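PDB 1A8Q: Non-heme chloroperoxidase CPO-A1 from Streptomyces aureofaciens, which brominates organic substrates without a haem group and may be a chlorinating enzyme of 7-chlorotetracycline biosynthesis. Local coordinates for residues A[97-105]-A[202-211]; A[29-39]-A[51-59]. All coordinates share one frame; numbering follows the deposited sequence.

Contact 1 (A[97-105]-A[202-211])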
ATOM      1  N   GLY A  97      -2.253   2.505   1.941  1.00  8.65           N
ATOM      2  CA  GLY A  97      -2.271   3.590   2.958  1.00  8.60           C
ATOM      3  C   GLY A  97      -3.693   4.088   3.201  1.00  9.01           C
ATOM      4  O   GLY A  97      -3.990   4.462   4.338  1.00  9.09           O
ATOM      5  N   GLY A  98      -4.604   4.015   2.214  1.00  8.32           N
ATOM      6  CA  GLY A  98      -5.993   4.355   2.472  1.00  8.60           C
ATOM      7  C   GLY A  98      -6.682   3.296   3.287  1.00  8.86           C
ATOM      8  O   GLY A  98      -7.592   3.537   4.074  1.00  8.65           O
ATOM      9  N   GLU A  99      -6.381   1.978   3.056  1.00  6.97           N
ATOM     10  CA  GLU A  99      -6.908   0.912   3.900  1.00  6.52           C
ATOM     11  C   GLU A  99      -6.465   1.087   5.350  1.00  7.06           C
ATOM     12  O   GLU A  99      -7.266   0.890   6.280  1.00  9.26           O
ATOM     13  CB  GLU A  99      -6.435  -0.460   3.327  1.00  7.33           C
ATOM     14  CG  GLU A  99      -6.887  -1.665   4.162  1.00  7.14           C
ATOM     15  CD  GLU A  99      -6.526  -3.000   3.472  1.00  9.40           C
ATOM     16  OE1 GLU A  99      -6.667  -3.053   2.238  1.00  9.56           O
ATOM     17  OE2 GLU A  99      -6.110  -3.905   4.190  1.00 11.70           O
ATOM     18  N   LEU A 100      -5.217   1.457   5.545  1.00  6.44           N
ATOM     19  CA  LEU A 100      -4.652   1.672   6.898  1.00  7.26           C
ATOM     20  C   LEU A 100      -5.358   2.882   7.546  1.00  7.69           C
ATOM     21  O   LEU A 100      -5.898   2.699   8.621  1.00  9.21           O
ATOM     22  CB  LEU A 100      -3.162   1.943   6.762  1.00  8.35           C
ATOM     23  CG  LEU A 100      -2.330   1.796   8.057  1.00  9.46           C
ATOM     24  CD1 LEU A 100      -0.824   1.832   7.713  1.00 10.52           C
ATOM     25  CD2 LEU A 100      -2.608   2.952   8.994  1.00 12.59           C
ATOM     26  N   ALA A 101      -5.438   3.954   6.799  1.00  9.93           N
ATOM     27  CA  ALA A 101      -6.104   5.166   7.369  1.00  9.99           C
ATOM     28  C   ALA A 101      -7.546   4.919   7.700  1.00 10.50           C
ATOM     29  O   ALA A 101      -8.073   5.296   8.777  1.00 10.42           O
ATOM     30  CB  ALA A 101      -5.926   6.280   6.360  1.00 10.46           C
ATOM     31  N   ARG A 102      -8.311   4.277   6.806  1.00 10.37           N
ATOM     32  CA  ARG A 102      -9.727   4.052   7.073  1.00 11.67           C
ATOM     33  C   ARG A 102      -9.933   3.023   8.150  1.00 10.34           C
ATOM     34  O   ARG A 102     -10.897   3.096   8.896  1.00 11.67           O
ATOM     35  CB  ARG A 102     -10.462   3.737   5.740  1.00 12.27           C
ATOM     36  CG  ARG A 102     -11.951   3.495   5.949  1.00 13.32           C
ATOM     37  CD  ARG A 102     -12.703   4.739   6.438  1.00 16.21           C
ATOM     38  NE  ARG A 102     -12.260   5.930   5.763  1.00 17.36           N
ATOM     39  CZ  ARG A 102     -12.749   6.368   4.601  1.00 20.85           C
ATOM     40  NH1 ARG A 102     -13.708   5.669   4.008  1.00 20.31           N
ATOM     41  NH2 ARG A 102     -12.252   7.492   4.087  1.00 22.43           N
ATOM     42  N   TYR A 103      -9.020   2.031   8.335  1.00  9.12           N
ATOM     43  CA  TYR A 103      -9.072   1.142   9.481  1.00  8.65           C
ATOM     44  C   TYR A 103      -8.951   1.948  10.796  1.00  9.59           C
ATOM     45  O   TYR A 103      -9.769   1.682  11.687  1.00 10.96           O
ATOM     46  CB  TYR A 103      -7.920   0.083   9.382  1.00 10.79           C
ATOM     47  CG  TYR A 103      -7.935  -0.798  10.620  1.00 12.29           C
ATOM     48  CD1 TYR A 103      -8.764  -1.886  10.804  1.00 12.81           C
ATOM     49  CD2 TYR A 103      -7.048  -0.444  11.638  1.00 13.79           C
ATOM     50  CE1 TYR A 103      -8.728  -2.619  11.990  1.00 12.41           C
ATOM     51  CE2 TYR A 103      -7.005  -1.159  12.822  1.00 13.30           C
ATOM     52  CZ  TYR A 103      -7.837  -2.224  12.983  1.00 13.24           C
ATOM     53  OH  TYR A 103      -7.776  -2.925  14.164  1.00 15.05           O
ATOM     54  N   VAL A 104      -8.028   2.879  10.852  1.00 10.76           N
ATOM     55  CA  VAL A 104      -7.926   3.698  12.090  1.00 12.57           C
ATOM     56  C   VAL A 104      -9.222   4.493  12.294  1.00 12.72           C
ATOM     57  O   VAL A 104      -9.797   4.561  13.408  1.00 13.32           O
ATOM     58  CB  VAL A 104      -6.693   4.589  12.021  1.00 13.68           C
ATOM     59  CG1 VAL A 104      -6.675   5.667  13.116  1.00 14.07           C
ATOM     60  CG2 VAL A 104      -5.437   3.715  12.189  1.00 14.22           C
ATOM     61  N   GLY A 105      -9.727   5.061  11.220  1.00 10.65           N
ATOM     62  CA  GLY A 105     -10.931   5.909  11.310  1.00 14.44           C
ATOM     63  C   GLY A 105     -12.132   5.116  11.771  1.00 17.78           C
ATOM     64  O   GLY A 105     -12.978   5.637  12.512  1.00 19.40           O
ATOM     65  N   THR A 202     -10.726   9.542  -2.910  1.00 13.70           N
ATOM     66  CA  THR A 202     -11.134   9.481  -1.499  1.00 14.33           C
ATOM     67  C   THR A 202     -10.238  10.372  -0.658  1.00 13.11           C
ATOM     68  O   THR A 202      -9.031  10.347  -0.825  1.00 11.89           O
ATOM     69  CB  THR A 202     -11.083   8.036  -0.968  1.00 14.24           C
ATOM     70  OG1 THR A 202     -11.931   7.191  -1.771  1.00 14.65           O
ATOM     71  CG2 THR A 202     -11.508   7.943   0.485  1.00 14.25           C
ATOM     72  N   ASP A 203     -10.866  11.140   0.247  1.00 13.68           N
ATOM     73  CA  ASP A 203     -10.040  12.034   1.097  1.00 12.58           C
ATOM     74  C   ASP A 203      -9.921  11.429   2.472  1.00 12.50           C
ATOM     75  O   ASP A 203     -10.923  11.151   3.168  1.00 14.55           O
ATOM     76  CB  ASP A 203     -10.755  13.402   1.102  1.00 16.26           C
ATOM     77  CG  ASP A 203     -10.055  14.463   1.895  1.00 18.12           C
ATOM     78  OD1 ASP A 203      -9.185  14.144   2.719  1.00 17.50           O
ATOM     79  OD2 ASP A 203     -10.330  15.674   1.715  1.00 19.11           O
ATOM     80  N   PHE A 204      -8.680  11.229   2.952  1.00 11.70           N
ATOM     81  CA  PHE A 204      -8.487  10.613   4.263  1.00 10.69           C
ATOM     82  C   PHE A 204      -8.020  11.631   5.298  1.00 13.30           C
ATOM     83  O   PHE A 204      -7.614  11.233   6.387  1.00 12.36           O
ATOM     84  CB  PHE A 204      -7.341   9.546   4.193  1.00 10.93           C
ATOM     85  CG  PHE A 204      -7.700   8.461   3.184  1.00  9.60           C
ATOM     86  CD1 PHE A 204      -8.515   7.416   3.552  1.00 11.63           C
ATOM     87  CD2 PHE A 204      -7.234   8.584   1.894  1.00 11.41           C
ATOM     88  CE1 PHE A 204      -8.864   6.437   2.611  1.00 10.41           C
ATOM     89  CE2 PHE A 204      -7.587   7.610   0.931  1.00 10.76           C
ATOM     90  CZ  PHE A 204      -8.384   6.556   1.330  1.00 10.39           C
ATOM     91  N   THR A 205      -8.171  12.922   4.992  1.00 13.75           N
ATOM     92  CA  THR A 205      -7.685  13.906   5.988  1.00 14.78           C
ATOM     93  C   THR A 205      -8.275  13.683   7.363  1.00 12.74           C
ATOM     94  O   THR A 205      -7.502  13.704   8.339  1.00 13.90           O
ATOM     95  CB  THR A 205      -8.031  15.322   5.479  1.00 13.93           C
ATOM     96  OG1 THR A 205      -7.447  15.548   4.205  1.00 16.25           O
ATOM     97  CG2 THR A 205      -7.462  16.386   6.428  1.00 16.99           C
ATOM     98  N   GLU A 206      -9.581  13.489   7.504  1.00 14.34           N
ATOM     99  CA  GLU A 206     -10.180  13.310   8.830  1.00 15.35           C
ATOM    100  C   GLU A 206      -9.810  12.024   9.542  1.00 15.38           C
ATOM    101  O   GLU A 206      -9.739  11.981  10.780  1.00 16.25           O
ATOM    102  CB  GLU A 206     -11.687  13.530   8.771  1.00 17.89           C
ATOM    103  CG  GLU A 206     -12.018  14.955   8.301  1.00 19.53           C
ATOM    104  CD  GLU A 206     -11.454  16.032   9.219  1.00 20.81           C
ATOM    105  OE1 GLU A 206     -11.734  15.955  10.438  1.00 22.32           O
ATOM    106  OE2 GLU A 206     -10.705  16.923   8.769  1.00 21.87           O
ATOM    107  N   ASP A 207      -9.504  10.963   8.773  1.00 12.45           N
ATOM    108  CA  ASP A 207      -9.000   9.751   9.395  1.00 12.71           C
ATOM    109  C   ASP A 207      -7.588   9.949   9.964  1.00 11.42           C
ATOM    110  O   ASP A 207      -7.290   9.401  11.038  1.00 12.81           O
ATOM    111  CB  ASP A 207      -8.919   8.614   8.348  1.00 14.16           C
ATOM    112  CG  ASP A 207     -10.272   8.107   7.891  1.00 18.13           C
ATOM    113  OD1 ASP A 207     -11.245   8.041   8.677  1.00 19.27           O
ATOM    114  OD2 ASP A 207     -10.354   7.750   6.705  1.00 18.35           O
ATOM    115  N   LEU A 208      -6.756  10.678   9.269  1.00  9.80           N
ATOM    116  CA  LEU A 208      -5.369  10.929   9.677  1.00 10.74           C
ATOM    117  C   LEU A 208      -5.322  11.683  11.023  1.00 11.98           C
ATOM    118  O   LEU A 208      -4.424  11.435  11.807  1.00 12.83           O
ATOM    119  CB  LEU A 208      -4.553  11.721   8.678  1.00 11.22           C
ATOM    120  CG  LEU A 208      -4.356  11.126   7.256  1.00 11.66           C
ATOM    121  CD1 LEU A 208      -3.579  12.069   6.373  1.00 12.40           C
ATOM    122  CD2 LEU A 208      -3.637   9.778   7.392  1.00 12.32           C
ATOM    123  N   LYS A 209      -6.292  12.567  11.235  1.00 14.01           N
ATOM    124  CA  LYS A 209      -6.306  13.316  12.508  1.00 15.11           C
ATOM    125  C   LYS A 209      -6.643  12.425  13.695  1.00 17.58           C
ATOM    126  O   LYS A 209      -6.454  12.798  14.877  1.00 19.51           O
ATOM    127  CB  LYS A 209      -7.318  14.462  12.363  1.00 15.30           C
ATOM    128  CG  LYS A 209      -6.962  15.586  11.404  1.00 16.84           C
ATOM    129  CD  LYS A 209      -8.170  16.532  11.291  1.00 20.00           C
ATOM    130  CE  LYS A 209      -7.909  17.711  10.379  1.00 22.22           C
ATOM    131  NZ  LYS A 209      -9.143  18.601  10.347  1.00 23.81           N
ATOM    132  N   LYS A 210      -7.175  11.221  13.507  1.00 16.43           N
ATOM    133  CA  LYS A 210      -7.483  10.278  14.550  1.00 17.11           C
ATOM    134  C   LYS A 210      -6.301   9.383  14.917  1.00 17.01           C
ATOM    135  O   LYS A 210      -6.455   8.599  15.859  1.00 18.95           O
ATOM    136  CB  LYS A 210      -8.685   9.413  14.171  1.00 21.48           C
ATOM    137  CG  LYS A 210      -9.909  10.311  13.939  1.00 24.70           C
ATOM    138  CD  LYS A 210     -11.165   9.481  13.746  1.00 28.85           C
ATOM    139  CE  LYS A 210     -12.368  10.280  14.279  1.00 31.39           C
ATOM    140  NZ  LYS A 210     -12.394  10.181  15.779  1.00 33.67           N
ATOM    141  N   PHE A 211      -5.184   9.507  14.234  1.00 14.53           N
ATOM    142  CA  PHE A 211      -4.011   8.685  14.571  1.00 14.54           C
ATOM    143  C   PHE A 211      -3.496   9.144  15.943  1.00 16.10           C
ATOM    144  O   PHE A 211      -3.491  10.366  16.181  1.00 17.13           O
ATOM    145  CB  PHE A 211      -2.929   8.858  13.528  1.00 12.86           C
ATOM    146  CG  PHE A 211      -3.037   7.988  12.281  1.00 13.35           C
ATOM    147  CD1 PHE A 211      -4.189   7.982  11.541  1.00 12.95           C
ATOM    148  CD2 PHE A 211      -1.931   7.265  11.864  1.00 14.18           C
ATOM    149  CE1 PHE A 211      -4.289   7.202  10.383  1.00 13.86           C
ATOM    150  CE2 PHE A 211      -2.015   6.483  10.709  1.00 13.59           C
ATOM    151  CZ  PHE A 211      -3.190   6.463   9.981  1.00 14.31           C
TER

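Contact 2 (A[29-39]-A[51-59])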
ATOM      1  N   PRO A  29      -1.546  -2.648  -8.590  1.00  7.28           N
ATOM      2  CA  PRO A  29      -2.535  -3.716  -8.631  1.00  6.92           C
ATOM      3  C   PRO A  29      -1.957  -5.063  -8.210  1.00  9.05           C
ATOM      4  O   PRO A  29      -2.100  -6.100  -8.896  1.00  9.09           O
ATOM      5  CB  PRO A  29      -2.737  -3.749 -10.167  1.00  9.08           C
ATOM      6  CG  PRO A  29      -1.369  -3.518 -10.738  1.00  7.40           C
ATOM      7  CD  PRO A  29      -0.626  -2.655  -9.744  1.00  7.74           C
ATOM      8  N   LEU A  30      -1.234  -5.058  -7.097  1.00  5.63           N
ATOM      9  CA  LEU A  30      -0.421  -6.225  -6.720  1.00  5.92           C
ATOM     10  C   LEU A  30      -1.087  -7.061  -5.678  1.00  6.97           C
ATOM     11  O   LEU A  30      -2.309  -7.230  -5.685  1.00  8.29           O
ATOM     12  CB  LEU A  30       0.944  -5.644  -6.271  1.00  8.19           C
ATOM     13  CG  LEU A  30       1.595  -4.674  -7.249  1.00  7.82           C
ATOM     14  CD1 LEU A  30       2.932  -4.201  -6.651  1.00 10.72           C
ATOM     15  CD2 LEU A  30       1.828  -5.308  -8.619  1.00  7.12           C
ATOM     16  N   ASN A  31      -0.281  -7.698  -4.809  1.00  5.73           N
ATOM     17  CA  ASN A  31      -0.835  -8.566  -3.804  1.00  5.92           C
ATOM     18  C   ASN A  31       0.257  -8.783  -2.737  1.00  4.92           C
ATOM     19  O   ASN A  31       1.244  -8.064  -2.857  1.00  5.86           O
ATOM     20  CB  ASN A  31      -1.376  -9.887  -4.368  1.00  6.34           C
ATOM     21  CG  ASN A  31      -0.339 -10.696  -5.119  1.00  8.74           C
ATOM     22  OD1 ASN A  31       0.661 -11.100  -4.519  1.00  9.89           O
ATOM     23  ND2 ASN A  31      -0.531 -11.028  -6.409  1.00  7.93           N
ATOM     24  N   GLY A  32       0.037  -9.623  -1.762  1.00  7.42           N
ATOM     25  CA  GLY A  32       1.003  -9.780  -0.678  1.00  6.07           C
ATOM     26  C   GLY A  32       2.362 -10.269  -1.119  1.00  8.39           C
ATOM     27  O   GLY A  32       3.359 -10.047  -0.394  1.00  6.78           O
ATOM     28  N   ASP A  33       2.497 -10.846  -2.333  1.00  8.05           N
ATOM     29  CA  ASP A  33       3.848 -11.171  -2.803  1.00  8.45           C
ATOM     30  C   ASP A  33       4.723  -9.956  -3.007  1.00  7.33           C
ATOM     31  O   ASP A  33       5.955 -10.072  -3.108  1.00  9.03           O
ATOM     32  CB  ASP A  33       3.798 -11.884  -4.173  1.00  9.61           C
ATOM     33  CG  ASP A  33       3.421 -13.347  -4.041  1.00 12.04           C
ATOM     34  OD1 ASP A  33       3.445 -13.837  -2.911  1.00 12.43           O
ATOM     35  OD2 ASP A  33       3.051 -13.984  -5.073  1.00 12.88           O
ATOM     36  N   ALA A  34       4.200  -8.723  -3.081  1.00  5.01           N
ATOM     37  CA  ALA A  34       4.932  -7.488  -3.181  1.00  6.87           C
ATOM     38  C   ALA A  34       5.695  -7.193  -1.880  1.00  8.17           C
ATOM     39  O   ALA A  34       6.430  -6.206  -1.930  1.00 10.61           O
ATOM     40  CB  ALA A  34       4.031  -6.279  -3.450  1.00  7.89           C
ATOM     41  N   TRP A  35       5.534  -8.005  -0.868  1.00  6.54           N
ATOM     42  CA  TRP A  35       6.206  -7.728   0.395  1.00  6.11           C
ATOM     43  C   TRP A  35       7.144  -8.864   0.788  1.00  6.93           C
ATOM     44  O   TRP A  35       7.618  -8.863   1.934  1.00  9.58           O
ATOM     45  CB  TRP A  35       5.141  -7.667   1.495  1.00  6.51           C
ATOM     46  CG  TRP A  35       4.248  -6.442   1.419  1.00  6.02           C
ATOM     47  CD1 TRP A  35       2.899  -6.446   1.300  1.00  8.26           C
ATOM     48  CD2 TRP A  35       4.656  -5.091   1.681  1.00  7.12           C
ATOM     49  NE1 TRP A  35       2.423  -5.137   1.396  1.00  7.95           N
ATOM     50  CE2 TRP A  35       3.475  -4.299   1.630  1.00  8.26           C
ATOM     51  CE3 TRP A  35       5.875  -4.452   1.825  1.00  7.14           C
ATOM     52  CZ2 TRP A  35       3.531  -2.906   1.798  1.00 10.27           C
ATOM     53  CZ3 TRP A  35       5.939  -3.072   2.037  1.00  9.11           C
ATOM     54  CH2 TRP A  35       4.746  -2.304   1.972  1.00  7.18           C
ATOM     55  N   GLN A  36       7.409  -9.852  -0.069  1.00  6.72           N
ATOM     56  CA  GLN A  36       8.210 -10.973   0.461  1.00  7.75           C
ATOM     57  C   GLN A  36       9.555 -10.523   1.001  1.00  7.54           C
ATOM     58  O   GLN A  36       9.995 -11.141   1.974  1.00  9.48           O
ATOM     59  CB  GLN A  36       8.403 -12.018  -0.653  1.00  9.10           C
ATOM     60  CG  GLN A  36       7.030 -12.708  -0.835  1.00 11.50           C
ATOM     61  CD  GLN A  36       7.177 -14.176  -1.205  1.00 14.61           C
ATOM     62  OE1 GLN A  36       8.170 -14.806  -0.837  1.00 13.39           O
ATOM     63  NE2 GLN A  36       6.182 -14.701  -1.914  1.00 17.12           N
ATOM     64  N   ASP A  37      10.222  -9.554   0.383  1.00  7.45           N
ATOM     65  CA  ASP A  37      11.523  -9.123   0.915  1.00 10.74           C
ATOM     66  C   ASP A  37      11.374  -8.607   2.354  1.00 10.44           C
ATOM     67  O   ASP A  37      12.229  -8.912   3.199  1.00  9.20           O
ATOM     68  CB  ASP A  37      12.097  -8.062   0.018  1.00 13.48           C
ATOM     69  CG  ASP A  37      12.499  -8.540  -1.374  1.00 16.82           C
ATOM     70  OD1 ASP A  37      13.514  -9.225  -1.563  1.00 17.59           O
ATOM     71  OD2 ASP A  37      11.835  -8.094  -2.322  1.00 18.66           O
ATOM     72  N   GLN A  38      10.365  -7.790   2.589  1.00  8.46           N
ATOM     73  CA  GLN A  38      10.155  -7.217   3.918  1.00  7.13           C
ATOM     74  C   GLN A  38       9.662  -8.215   4.915  1.00  8.38           C
ATOM     75  O   GLN A  38      10.004  -8.177   6.110  1.00  8.29           O
ATOM     76  CB  GLN A  38       9.122  -6.033   3.847  1.00  7.09           C
ATOM     77  CG  GLN A  38       9.738  -4.865   3.112  1.00  8.63           C
ATOM     78  CD  GLN A  38       9.929  -5.036   1.629  1.00  8.96           C
ATOM     79  OE1 GLN A  38       9.056  -5.572   0.945  1.00  9.46           O
ATOM     80  NE2 GLN A  38      11.064  -4.570   1.126  1.00  9.61           N
ATOM     81  N   LEU A  39       8.839  -9.201   4.486  1.00  8.05           N
ATOM     82  CA  LEU A  39       8.380 -10.250   5.373  1.00  7.90           C
ATOM     83  C   LEU A  39       9.588 -11.058   5.911  1.00  8.73           C
ATOM     84  O   LEU A  39       9.644 -11.261   7.130  1.00  9.12           O
ATOM     85  CB  LEU A  39       7.509 -11.266   4.592  1.00  9.37           C
ATOM     86  CG  LEU A  39       6.072 -10.707   4.410  1.00 10.18           C
ATOM     87  CD1 LEU A  39       5.412 -11.613   3.355  1.00 12.31           C
ATOM     88  CD2 LEU A  39       5.272 -10.710   5.688  1.00 11.63           C
ATOM     89  N   ALA A  51       0.981 -10.937   5.573  1.00  6.28           N
ATOM     90  CA  ALA A  51       0.649 -10.079   4.414  1.00  6.16           C
ATOM     91  C   ALA A  51      -0.521 -10.730   3.679  1.00  7.68           C
ATOM     92  O   ALA A  51      -0.439 -11.876   3.246  1.00  7.68           O
ATOM     93  CB  ALA A  51       1.814  -9.872   3.458  1.00  6.61           C
ATOM     94  N   HIS A  52      -1.639  -9.979   3.627  1.00  6.07           N
ATOM     95  CA  HIS A  52      -2.853 -10.512   3.030  1.00  7.26           C
ATOM     96  C   HIS A  52      -3.002  -9.979   1.618  1.00  6.87           C
ATOM     97  O   HIS A  52      -2.364  -9.007   1.222  1.00  9.32           O
ATOM     98  CB  HIS A  52      -4.136 -10.128   3.802  1.00  8.42           C
ATOM     99  CG  HIS A  52      -4.311  -8.648   3.969  1.00 10.54           C
ATOM    100  ND1 HIS A  52      -3.370  -7.858   4.571  1.00 10.20           N
ATOM    101  CD2 HIS A  52      -5.331  -7.815   3.583  1.00 10.83           C
ATOM    102  CE1 HIS A  52      -3.773  -6.604   4.606  1.00 11.63           C
ATOM    103  NE2 HIS A  52      -4.969  -6.543   4.018  1.00 10.78           N
ATOM    104  N   ASP A  53      -3.825 -10.673   0.829  1.00  5.16           N
ATOM    105  CA  ASP A  53      -4.154 -10.229  -0.509  1.00  5.47           C
ATOM    106  C   ASP A  53      -5.561  -9.574  -0.444  1.00  3.89           C
ATOM    107  O   ASP A  53      -6.501 -10.202   0.066  1.00  5.00           O
ATOM    108  CB  ASP A  53      -4.293 -11.444  -1.450  1.00  6.26           C
ATOM    109  CG  ASP A  53      -2.946 -12.132  -1.733  1.00  8.60           C
ATOM    110  OD1 ASP A  53      -1.866 -11.614  -1.402  1.00  8.65           O
ATOM    111  OD2 ASP A  53      -2.998 -13.227  -2.348  1.00  8.26           O
ATOM    112  N   ARG A  54      -5.625  -8.346  -0.917  1.00  5.40           N
ATOM    113  CA  ARG A  54      -6.916  -7.599  -0.881  1.00  5.70           C
ATOM    114  C   ARG A  54      -7.957  -8.383  -1.682  1.00  6.72           C
ATOM    115  O   ARG A  54      -7.617  -9.105  -2.614  1.00  6.47           O
ATOM    116  CB  ARG A  54      -6.663  -6.229  -1.494  1.00  6.13           C
ATOM    117  CG  ARG A  54      -7.894  -5.288  -1.516  1.00  6.31           C
ATOM    118  CD  ARG A  54      -7.472  -3.833  -1.827  1.00  6.91           C
ATOM    119  NE  ARG A  54      -6.612  -3.398  -0.706  1.00  7.52           N
ATOM    120  CZ  ARG A  54      -5.331  -3.110  -0.833  1.00  6.66           C
ATOM    121  NH1 ARG A  54      -4.630  -3.097  -1.962  1.00  6.99           N
ATOM    122  NH2 ARG A  54      -4.652  -2.773   0.289  1.00  9.32           N
ATOM    123  N   ARG A  55      -9.224  -8.257  -1.313  1.00  5.35           N
ATOM    124  CA  ARG A  55     -10.301  -8.935  -2.073  1.00  8.01           C
ATOM    125  C   ARG A  55     -10.080  -8.672  -3.543  1.00  6.55           C
ATOM    126  O   ARG A  55      -9.710  -7.612  -4.015  1.00  6.57           O
ATOM    127  CB  ARG A  55     -11.676  -8.412  -1.619  1.00  8.09           C
ATOM    128  CG  ARG A  55     -11.823  -6.917  -1.926  1.00  8.14           C
ATOM    129  CD  ARG A  55     -12.945  -6.326  -1.081  1.00 12.43           C
ATOM    130  NE  ARG A  55     -14.265  -6.835  -1.380  1.00 14.65           N
ATOM    131  CZ  ARG A  55     -15.065  -7.565  -0.608  1.00 13.33           C
ATOM    132  NH1 ARG A  55     -14.839  -8.008   0.605  1.00 13.73           N
ATOM    133  NH2 ARG A  55     -16.259  -7.905  -1.114  1.00 12.12           N
ATOM    134  N   GLY A  56     -10.300  -9.758  -4.380  1.00  6.93           N
ATOM    135  CA  GLY A  56     -10.085  -9.539  -5.811  1.00  7.78           C
ATOM    136  C   GLY A  56      -8.653  -9.421  -6.298  1.00  7.31           C
ATOM    137  O   GLY A  56      -8.423  -9.067  -7.448  1.00  6.71           O
ATOM    138  N   HIS A  57      -7.654  -9.771  -5.467  1.00  5.74           N
ATOM    139  CA  HIS A  57      -6.257  -9.697  -5.848  1.00  5.99           C
ATOM    140  C   HIS A  57      -5.614 -11.031  -5.390  1.00  6.06           C
ATOM    141  O   HIS A  57      -6.133 -11.660  -4.459  1.00  6.64           O
ATOM    142  CB  HIS A  57      -5.532  -8.534  -5.115  1.00  6.15           C
ATOM    143  CG  HIS A  57      -6.019  -7.142  -5.459  1.00  5.99           C
ATOM    144  ND1 HIS A  57      -7.279  -6.668  -5.150  1.00  8.91           N
ATOM    145  CD2 HIS A  57      -5.357  -6.140  -6.078  1.00  7.43           C
ATOM    146  CE1 HIS A  57      -7.411  -5.439  -5.603  1.00  6.80           C
ATOM    147  NE2 HIS A  57      -6.266  -5.097  -6.193  1.00  7.81           N
ATOM    148  N   GLY A  58      -4.527 -11.357  -6.040  1.00  7.22           N
ATOM    149  CA  GLY A  58      -3.751 -12.539  -5.612  1.00  7.87           C
ATOM    150  C   GLY A  58      -4.616 -13.781  -5.558  1.00  9.74           C
ATOM    151  O   GLY A  58      -5.246 -14.132  -6.568  1.00  8.98           O
ATOM    152  N   HIS A  59      -4.640 -14.457  -4.418  1.00  8.62           N
ATOM    153  CA  HIS A  59      -5.398 -15.678  -4.230  1.00 10.87           C
ATOM    154  C   HIS A  59      -6.639 -15.458  -3.381  1.00  9.45           C
ATOM    155  O   HIS A  59      -7.257 -16.444  -2.936  1.00  9.85           O
ATOM    156  CB  HIS A  59      -4.558 -16.745  -3.491  1.00 16.38           C
ATOM    157  CG  HIS A  59      -3.463 -17.292  -4.359  1.00 23.07           C
ATOM    158  ND1 HIS A  59      -3.653 -17.994  -5.507  1.00 27.05           N
ATOM    159  CD2 HIS A  59      -2.126 -17.212  -4.144  1.00 26.81           C
ATOM    160  CE1 HIS A  59      -2.479 -18.321  -6.038  1.00 27.56           C
ATOM    161  NE2 HIS A  59      -1.558 -17.862  -5.208  1.00 28.98           N
TER
HETATM  162  O   HOH W   1      -2.983  -9.282  -7.674  1.00  7.74           O

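Contact 1 (A[97-105]-A[202-211])
Arg102 grips Asp207 side-on, both nitrogens closing on one oxygen: NE lies 2.8 Å from OD2 of Asp207 in a nearly straight bond, and Arg102 NH2 meets the same OD2 at 3.2 Å, more bent. The oxygen sits in the guanidinium plane and is taken on its syn side, although the carboxylate is turned 57° against the guanidinium. Bends at chi2 (65°) and chi3 (41°) swing the guanidinium toward 202-211. Asp207 also packs on the helix backbone, its OD1 3.4 Å from Gly105 CA. Two phenyl rings pack on the same side of the helix. Phe204 lays a face on Gly98, whose CA stands over the rim of the ring, 3.4 Å from Phe204 CZ; because Gly98 has no side chain, this CH-pi contact sets the ring directly on the backbone. Phe211 offers a face to Val104 CG2 and its edge to Ala101 CA, while Val104 CG1 approaches Phe211 CD1 to 3.7 Å. Leu100 comes in crosswise, CD2 3.7 Å from Phe211 CZ. Ala101 CB touches both rings, 4.0 Å from Phe204 CD1 and farther from Phe211 CE1. Behind this shell, Asp203 OD1 accepts from Thr205 N in an Asx turn that leads into helix 205-208 and on toward strand 215-220, and Arg102 NH1 has a second acidic partner in Asp70. Phe69 meets the Phe204 ring edge-to-face. The helix covered here, 96-107, follows the tight turn that holds Ser94, the nucleophile elbow of the alpha/beta hydrolase fold.

Contact 2 (A[29-39]-A[51-59])
The beta-alpha-beta crossover formed by strand 21-25, helix 36-44 and strand 48-52 is tied where Gly32, in the short 3-10 turn before the helix, meets Asp53, close to the end of strand 48-52. Gly32 N donates to Asp53 OD1 over 2.8 Å, reaching the anti side of that oxygen and 29° out of the carboxylate plane. The other oxygen of the same group, Asp53 OD2, takes His59 N at 2.9 Å, so two backbone N-H groups from different segments hold the carboxylate and fix its rotation. Asn31 lies alongside Asp53; the two side chains run in the same direction, their amide and carboxylate planes 49° apart. CG of Asn31 occupies the crowded position between backbone N and carbonyl carbon (chi1 58°), which lets OD1 of Asn31 accept Asp33 N at 2.9 Å in an Asx turn while ND2 of Asn31 rests 3.6 Å from Gly58 CA. A water is held by Leu30 O, Asn31 ND2 and Gly58 N, donating to the carbonyl and accepting from both nitrogens. In alpha/beta hydrolases the loop after this first strand of the crossover commonly contributes to the oxyanion hole; here it carries the cis peptide before Pro29 and brings Leu30 near the catalytic residues. The edge of the His57 ring lies against that loop, CD2 of His57 3.3 Å from Leu30 O. The ring is set by its ND1, which donates in the ring plane to Arg55 O at 2.8 Å. Toward the helix the contact turns apolar: Ala51 CB sits 4.0 Å from Leu39 CD1 and also touches CD1 of Trp35, whereas His52, facing away from 29-39, probably hydrogen-bonds Glu99 through NE2.

Overall arrangement
Contacts 1 and 2 lie on opposite sides of the chain's centre, their own centres about 21 Å apart, yet Glu99 joins them directly. From the side of helix 96-107 turned away from 202-211, Glu99 OE1 makes a salt bridge to Arg54 NH2 at 2.8 Å, and Glu99 OE2 probably a hydrogen bond to His52 NE2 at 2.9 Å. The helix is thus held on one flank by contact 1 and on the other by His52 of strand 48-52 and Arg54 beyond it. Both contacts lie near the catalytic triad: Gly98 is about 9 Å from the side chain of Ser94, and the Leu30 side chain about 7 Å from that of His252.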